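Local coordinates for glycine betaine, L-proline ABC transporter, glycine/betaine/L-proline-binding protein (ProX) (PDB 3TMG) that binds glycine betaine and probably delivers it, as the substrate-binding component, to an ABC-type transporter in the cell membrane, at residues D223-L237 against N263-K276. Residues are numbered along the deposited sequence; the frame is centred on the assembly and turned at random.
Sequences DAYYVFDHFYWSDDL and NKEIVKTWVPEKYK
Trp270 lays one indole face against Phe231 and points NE1 to Tyr232 O. The Phe231 ring stands on edge over the six-membered ring in a T-shaped pair, planes at 80° and centroids 4.9 Å apart, while its CA sits over the five-membered ring as a CH-pi donor. With CG anti to the backbone N, chi1 172° turns the phenyl group alongside the indole to reach the six-membered ring. Ile266 O and Val267 CA of helix 264-268 lie over the opposite face. Trp270 NE1 gives a weak, bent bond to Tyr232 O (3.1 Å).

Tyr226 is likewise met on both faces: His230 CE1 lies over the centre of one, and Pro272, with CG as a CH-pi donor, over the other. His230 ND1 donates to Tyr226 O at 2.8 Å, nearly in the imidazole plane, which helps to fix the ring's rotation. Tyr226 OH is tied through water 1 to Thr269 O and Lys276 NZ. Between these two centres Trp270 O has no hydrogen-bond donor, although Val227 CA lies 3.3 Å from Trp270 O with its C-H pointing almost straight at it.

Charge closes one end of the contact. Asp223 OD2 receives Tyr275 OH at 2.6 Å, from above the carboxylate plane, and forms a salt bridge with Lys274 NZ, whose hydrogen bond is weak at 3.3 Å. At the other end, Leu237 CD1 touches Ile266 CG2.

Val34 on helix 26-41 also packs on Trp270, and Leu35 on Phe231. The contact thus illustrates how a C-terminal segment is fastened by aromatic packing to the outside of one lobe of a two-lobed periplasmic-binding-protein fold, away from the betaine between the lobes.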
loop_
_atom_site.group_PDB
_atom_site.type_symbol
_atom_site.label_atom_id
_atom_site.label_comp_id
_atom_site.label_asym_id
_atom_site.label_seq_id
_atom_site.Cartn_x
_atom_site.Cartn_y
_atom_site.Cartn_z
ATOM N N ASP A 223 3.671 20.535 14.701
ATOM C CA ASP A 223 2.279 20.207 14.391
ATOM C C ASP A 223 2.163 19.162 13.273
ATOM O O ASP A 223 1.326 18.224 13.377
ATOM C CB ASP A 223 1.496 21.468 14.038
ATOM C CG ASP A 223 1.271 22.375 15.250
ATOM O OD1 ASP A 223 1.443 21.930 16.402
ATOM O OD2 ASP A 223 0.923 23.528 15.028
ATOM N N ALA A 224 2.983 19.307 12.220
ATOM C CA ALA A 224 2.963 18.339 11.109
ATOM C C ALA A 224 3.524 17.006 11.574
ATOM O O ALA A 224 2.959 15.969 11.263
ATOM C CB ALA A 224 3.719 18.822 9.865
ATOM N N TYR A 225 4.626 17.045 12.326
ATOM C CA TYR A 225 5.181 15.838 12.960
ATOM C C TYR A 225 4.138 15.094 13.785
ATOM O O TYR A 225 3.999 13.869 13.661
ATOM C CB TYR A 225 6.379 16.218 13.831
ATOM C CG TYR A 225 7.035 15.049 14.520
ATOM C CD1 TYR A 225 6.563 14.587 15.750
ATOM C CD2 TYR A 225 8.110 14.384 13.934
ATOM C CE1 TYR A 225 7.156 13.490 16.390
ATOM C CE2 TYR A 225 8.720 13.301 14.566
ATOM C CZ TYR A 225 8.246 12.859 15.799
ATOM O OH TYR A 225 8.823 11.763 16.445
ATOM N N TYR A 226 3.396 15.834 14.605
ATOM C CA TYR A 226 2.380 15.255 15.480
ATOM C C TYR A 226 1.336 14.487 14.673
ATOM O O TYR A 226 0.994 13.372 15.038
ATOM C CB TYR A 226 1.732 16.374 16.319
ATOM C CG TYR A 226 0.693 15.930 17.326
ATOM C CD1 TYR A 226 -0.555 15.451 16.903
ATOM C CD2 TYR A 226 0.947 16.018 18.722
ATOM C CE1 TYR A 226 -1.511 15.051 17.817
ATOM C CE2 TYR A 226 -0.009 15.641 19.646
ATOM C CZ TYR A 226 -1.232 15.182 19.190
ATOM O OH TYR A 226 -2.165 14.776 20.120
ATOM N N VAL A 227 0.855 15.055 13.555
ATOM C CA VAL A 227 -0.135 14.354 12.741
ATOM C C VAL A 227 0.459 13.054 12.159
ATOM O O VAL A 227 -0.162 11.983 12.247
ATOM C CB VAL A 227 -0.689 15.246 11.618
ATOM C CG1 VAL A 227 -1.659 14.476 10.751
ATOM C CG2 VAL A 227 -1.352 16.484 12.223
ATOM N N PHE A 228 1.656 13.132 11.574
ATOM C CA PHE A 228 2.310 11.913 11.095
ATOM C C PHE A 228 2.469 10.873 12.225
ATOM O O PHE A 228 2.295 9.648 12.007
ATOM C CB PHE A 228 3.682 12.221 10.458
ATOM C CG PHE A 228 3.607 12.850 9.062
ATOM C CD1 PHE A 228 3.029 12.158 7.993
ATOM C CD2 PHE A 228 4.150 14.102 8.819
ATOM C CE1 PHE A 228 2.980 12.718 6.708
ATOM C CE2 PHE A 228 4.094 14.682 7.534
ATOM C CZ PHE A 228 3.526 13.979 6.475
ATOM N N ASP A 229 2.786 11.362 13.420
ATOM C CA ASP A 229 3.052 10.477 14.565
ATOM C C ASP A 229 1.760 9.833 15.115
ATOM O O ASP A 229 1.812 8.742 15.691
ATOM C CB ASP A 229 3.775 11.297 15.650
ATOM C CG ASP A 229 4.450 10.433 16.713
ATOM O OD1 ASP A 229 4.888 9.287 16.460
ATOM O OD2 ASP A 229 4.534 10.926 17.829
ATOM N N HIS A 230 0.607 10.471 14.910
ATOM C CA HIS A 230 -0.661 9.996 15.452
ATOM C C HIS A 230 -1.585 9.342 14.466
ATOM O O HIS A 230 -2.537 8.688 14.868
ATOM C CB HIS A 230 -1.409 11.139 16.200
ATOM C CG HIS A 230 -0.743 11.548 17.497
ATOM N ND1 HIS A 230 0.332 12.364 17.533
ATOM C CD2 HIS A 230 -1.043 11.224 18.830
ATOM C CE1 HIS A 230 0.697 12.548 18.831
ATOM N NE2 HIS A 230 -0.147 11.848 19.606
ATOM N N PHE A 231 -1.324 9.466 13.162
ATOM C CA PHE A 231 -2.183 8.849 12.151
ATOM C C PHE A 231 -2.218 7.314 12.340
ATOM O O PHE A 231 -1.181 6.669 12.308
ATOM C CB PHE A 231 -1.660 9.187 10.759
ATOM C CG PHE A 231 -2.362 8.446 9.649
ATOM C CD1 PHE A 231 -3.718 8.628 9.442
ATOM C CD2 PHE A 231 -1.657 7.563 8.824
ATOM C CE1 PHE A 231 -4.367 7.935 8.410
ATOM C CE2 PHE A 231 -2.301 6.857 7.780
ATOM C CZ PHE A 231 -3.645 7.045 7.582
ATOM N N TYR A 232 -3.412 6.754 12.459
ATOM C CA TYR A 232 -3.565 5.310 12.635
ATOM C C TYR A 232 -4.973 4.961 12.188
ATOM O O TYR A 232 -5.935 5.678 12.522
ATOM C CB TYR A 232 -3.385 4.895 14.130
ATOM C CG TYR A 232 -3.345 3.398 14.260
ATOM C CD1 TYR A 232 -4.536 2.646 14.402
ATOM C CD2 TYR A 232 -2.129 2.728 14.124
ATOM C CE1 TYR A 232 -4.486 1.250 14.470
ATOM C CE2 TYR A 232 -2.052 1.363 14.176
ATOM C CZ TYR A 232 -3.220 0.631 14.353
ATOM O OH TYR A 232 -3.060 -0.723 14.369
ATOM N N TRP A 233 -5.112 3.876 11.445
ATOM C CA TRP A 233 -6.468 3.396 11.167
ATOM C C TRP A 233 -6.512 1.913 10.890
ATOM O O TRP A 233 -5.457 1.253 10.867
ATOM C CB TRP A 233 -7.108 4.229 10.041
ATOM C CG TRP A 233 -6.430 4.167 8.688
ATOM C CD1 TRP A 233 -5.212 3.576 8.332
ATOM C CD2 TRP A 233 -6.978 4.709 7.447
ATOM N NE1 TRP A 233 -4.978 3.742 6.979
ATOM C CE2 TRP A 233 -6.030 4.389 6.393
ATOM C CE3 TRP A 233 -8.149 5.419 7.128
ATOM C CZ2 TRP A 233 -6.252 4.750 5.063
ATOM C CZ3 TRP A 233 -8.366 5.791 5.795
ATOM C CH2 TRP A 233 -7.432 5.470 4.788
ATOM N N SER A 234 -7.738 1.419 10.632
ATOM C CA SER A 234 -8.026 -0.012 10.603
ATOM C C SER A 234 -8.966 -0.361 9.449
ATOM O O SER A 234 -9.520 0.519 8.802
ATOM C CB SER A 234 -8.651 -0.446 11.942
ATOM O OG SER A 234 -7.881 0.027 13.020
ATOM N N ASP A 235 -9.124 -1.664 9.199
ATOM C CA ASP A 235 -9.941 -2.184 8.095
ATOM C C ASP A 235 -11.313 -1.551 7.987
ATOM O O ASP A 235 -11.805 -1.328 6.885
ATOM C CB ASP A 235 -10.162 -3.708 8.307
ATOM C CG ASP A 235 -8.965 -4.535 7.837
ATOM O OD1 ASP A 235 -7.947 -3.949 7.487
ATOM O OD2 ASP A 235 -9.027 -5.785 7.816
ATOM N N ASP A 236 -11.987 -1.332 9.115
ATOM C CA ASP A 236 -13.346 -0.816 8.992
ATOM C C ASP A 236 -13.408 0.594 8.418
ATOM O O ASP A 236 -14.465 0.978 7.937
ATOM C CB ASP A 236 -14.099 -0.865 10.296
ATOM C CG ASP A 236 -13.562 0.092 11.277
ATOM O OD1 ASP A 236 -12.373 0.438 11.223
ATOM O OD2 ASP A 236 -14.338 0.513 12.127
ATOM N N LEU A 237 -12.299 1.355 8.476
ATOM C CA LEU A 237 -12.227 2.678 7.790
ATOM C C LEU A 237 -11.622 2.597 6.372
ATOM O O LEU A 237 -12.153 3.170 5.400
ATOM C CB LEU A 237 -11.417 3.680 8.631
ATOM C CG LEU A 237 -12.008 3.874 10.058
ATOM C CD1 LEU A 237 -11.186 4.904 10.835
ATOM C CD2 LEU A 237 -13.474 4.317 9.969
ATOM N N ASN A 263 -15.944 10.891 9.831
ATOM C CA ASN A 263 -15.207 10.185 10.881
ATOM C C ASN A 263 -14.460 11.165 11.781
ATOM O O ASN A 263 -13.272 10.961 12.104
ATOM C CB ASN A 263 -14.267 9.133 10.259
ATOM C CG ASN A 263 -15.022 8.101 9.445
ATOM O OD1 ASN A 263 -15.544 7.134 9.990
ATOM N ND2 ASN A 263 -15.067 8.292 8.124
ATOM N N LYS A 264 -15.211 12.196 12.209
ATOM C CA LYS A 264 -14.718 13.333 12.966
ATOM C C LYS A 264 -13.934 12.932 14.208
ATOM O O LYS A 264 -12.877 13.483 14.453
ATOM C CB LYS A 264 -15.897 14.309 13.316
ATOM N N GLU A 265 -14.448 11.990 15.001
ATOM C CA GLU A 265 -13.829 11.685 16.291
ATOM C C GLU A 265 -12.477 10.997 16.111
ATOM O O GLU A 265 -11.511 11.349 16.785
ATOM C CB GLU A 265 -14.775 10.873 17.189
ATOM C CG GLU A 265 -15.954 11.716 17.661
ATOM C CD GLU A 265 -15.523 13.018 18.358
ATOM O OE1 GLU A 265 -14.750 12.937 19.342
ATOM O OE2 GLU A 265 -15.936 14.120 17.924
ATOM N N ILE A 266 -12.396 10.052 15.177
ATOM C CA ILE A 266 -11.107 9.396 14.908
ATOM C C ILE A 266 -10.099 10.441 14.385
ATOM O O ILE A 266 -8.919 10.454 14.794
ATOM C CB ILE A 266 -11.237 8.197 13.929
ATOM C CG1 ILE A 266 -12.073 7.066 14.572
ATOM C CG2 ILE A 266 -9.865 7.661 13.525
ATOM C CD1 ILE A 266 -11.513 6.499 15.867
ATOM N N VAL A 267 -10.547 11.296 13.470
ATOM C CA VAL A 267 -9.618 12.246 12.847
ATOM C C VAL A 267 -9.058 13.158 13.904
ATOM O O VAL A 267 -7.846 13.456 13.905
ATOM C CB VAL A 267 -10.255 13.039 11.685
ATOM C CG1 VAL A 267 -9.360 14.199 11.265
ATOM C CG2 VAL A 267 -10.525 12.091 10.502
ATOM N N LYS A 268 -9.946 13.581 14.822
ATOM C CA LYS A 268 -9.560 14.359 15.984
ATOM C C LYS A 268 -8.391 13.773 16.749
ATOM O O LYS A 268 -7.538 14.511 17.214
ATOM C CB LYS A 268 -10.746 14.585 16.931
ATOM C CG LYS A 268 -11.672 15.706 16.501
ATOM C CD LYS A 268 -12.632 15.982 17.651
ATOM C CE LYS A 268 -13.829 16.752 17.147
ATOM N NZ LYS A 268 -14.841 16.793 18.241
ATOM N N THR A 269 -8.357 12.461 16.891
ATOM C CA THR A 269 -7.249 11.829 17.598
ATOM C C THR A 269 -5.892 12.025 16.924
ATOM O O THR A 269 -4.849 11.808 17.548
ATOM C CB THR A 269 -7.475 10.318 17.893
ATOM O OG1 THR A 269 -7.335 9.537 16.701
ATOM C CG2 THR A 269 -8.831 10.078 18.573
ATOM N N TRP A 270 -5.885 12.440 15.657
ATOM C CA TRP A 270 -4.609 12.524 14.960
ATOM C C TRP A 270 -3.990 13.885 15.068
ATOM O O TRP A 270 -2.843 14.089 14.605
ATOM C CB TRP A 270 -4.739 12.154 13.484
ATOM C CG TRP A 270 -5.396 10.807 13.190
ATOM C CD1 TRP A 270 -5.441 9.651 13.977
ATOM C CD2 TRP A 270 -6.073 10.469 11.947
ATOM N NE1 TRP A 270 -6.120 8.636 13.304
ATOM C CE2 TRP A 270 -6.532 9.097 12.076
ATOM C CE3 TRP A 270 -6.355 11.186 10.747
ATOM C CZ2 TRP A 270 -7.251 8.473 11.057
ATOM C CZ3 TRP A 270 -7.039 10.530 9.732
ATOM C CH2 TRP A 270 -7.472 9.206 9.879
ATOM N N VAL A 271 -4.751 14.842 15.619
ATOM C CA VAL A 271 -4.346 16.250 15.514
ATOM C C VAL A 271 -4.063 16.855 16.897
ATOM O O VAL A 271 -4.650 16.413 17.896
ATOM C CB VAL A 271 -5.338 17.143 14.679
ATOM C CG1 VAL A 271 -5.606 16.576 13.291
ATOM C CG2 VAL A 271 -6.650 17.465 15.419
ATOM N N PRO A 272 -3.180 17.875 16.962
ATOM C CA PRO A 272 -2.925 18.501 18.266
ATOM C C PRO A 272 -4.202 19.109 18.848
ATOM O O PRO A 272 -5.100 19.532 18.106
ATOM C CB PRO A 272 -1.903 19.617 17.921
ATOM C CG PRO A 272 -1.210 19.097 16.696
ATOM C CD PRO A 272 -2.320 18.454 15.914
ATOM N N GLU A 273 -4.254 19.158 20.176
ATOM C CA GLU A 273 -5.384 19.687 20.937
ATOM C C GLU A 273 -5.965 20.968 20.340
ATOM O O GLU A 273 -7.166 21.073 20.094
ATOM C CB GLU A 273 -4.918 19.933 22.392
ATOM C CG GLU A 273 -5.997 20.435 23.330
ATOM C CD GLU A 273 -7.189 19.508 23.395
ATOM O OE1 GLU A 273 -7.010 18.274 23.385
ATOM O OE2 GLU A 273 -8.315 20.029 23.468
ATOM N N LYS A 274 -5.071 21.938 20.145
ATOM C CA LYS A 274 -5.286 23.223 19.478
ATOM C C LYS A 274 -6.250 23.184 18.264
ATOM O O LYS A 274 -7.019 24.113 18.047
ATOM C CB LYS A 274 -3.914 23.587 18.931
ATOM C CG LYS A 274 -3.378 24.980 19.067
ATOM C CD LYS A 274 -2.313 25.075 17.979
ATOM C CE LYS A 274 -1.036 25.761 18.452
ATOM N NZ LYS A 274 0.029 25.548 17.424
ATOM N N TYR A 275 -6.160 22.128 17.458
ATOM C CA TYR A 275 -6.864 22.021 16.158
ATOM C C TYR A 275 -8.136 21.175 16.173
ATOM O O TYR A 275 -8.847 21.119 15.158
ATOM C CB TYR A 275 -5.949 21.359 15.112
ATOM C CG TYR A 275 -4.711 22.134 14.777
ATOM C CD1 TYR A 275 -4.734 23.119 13.794
ATOM C CD2 TYR A 275 -3.521 21.907 15.458
ATOM C CE1 TYR A 275 -3.595 23.843 13.479
ATOM C CE2 TYR A 275 -2.374 22.626 15.165
ATOM C CZ TYR A 275 -2.406 23.575 14.166
ATOM O OH TYR A 275 -1.268 24.302 13.864
ATOM N N LYS A 276 -8.406 20.499 17.289
ATOM C CA LYS A 276 -9.417 19.445 17.295
ATOM C C LYS A 276 -10.795 19.995 16.938
ATOM O O LYS A 276 -11.546 19.353 16.195
ATOM C CB LYS A 276 -9.456 18.654 18.619
ATOM C CG LYS A 276 -8.159 17.959 18.980
ATOM C CD LYS A 276 -8.347 16.916 20.104
ATOM C CE LYS A 276 -7.024 16.342 20.593
ATOM N NZ LYS A 276 -6.504 15.210 19.768
HETATM O O HOH W 1 -4.236 13.525 19.593
HETATM O O HOH W 2 -2.847 17.139 21.989
#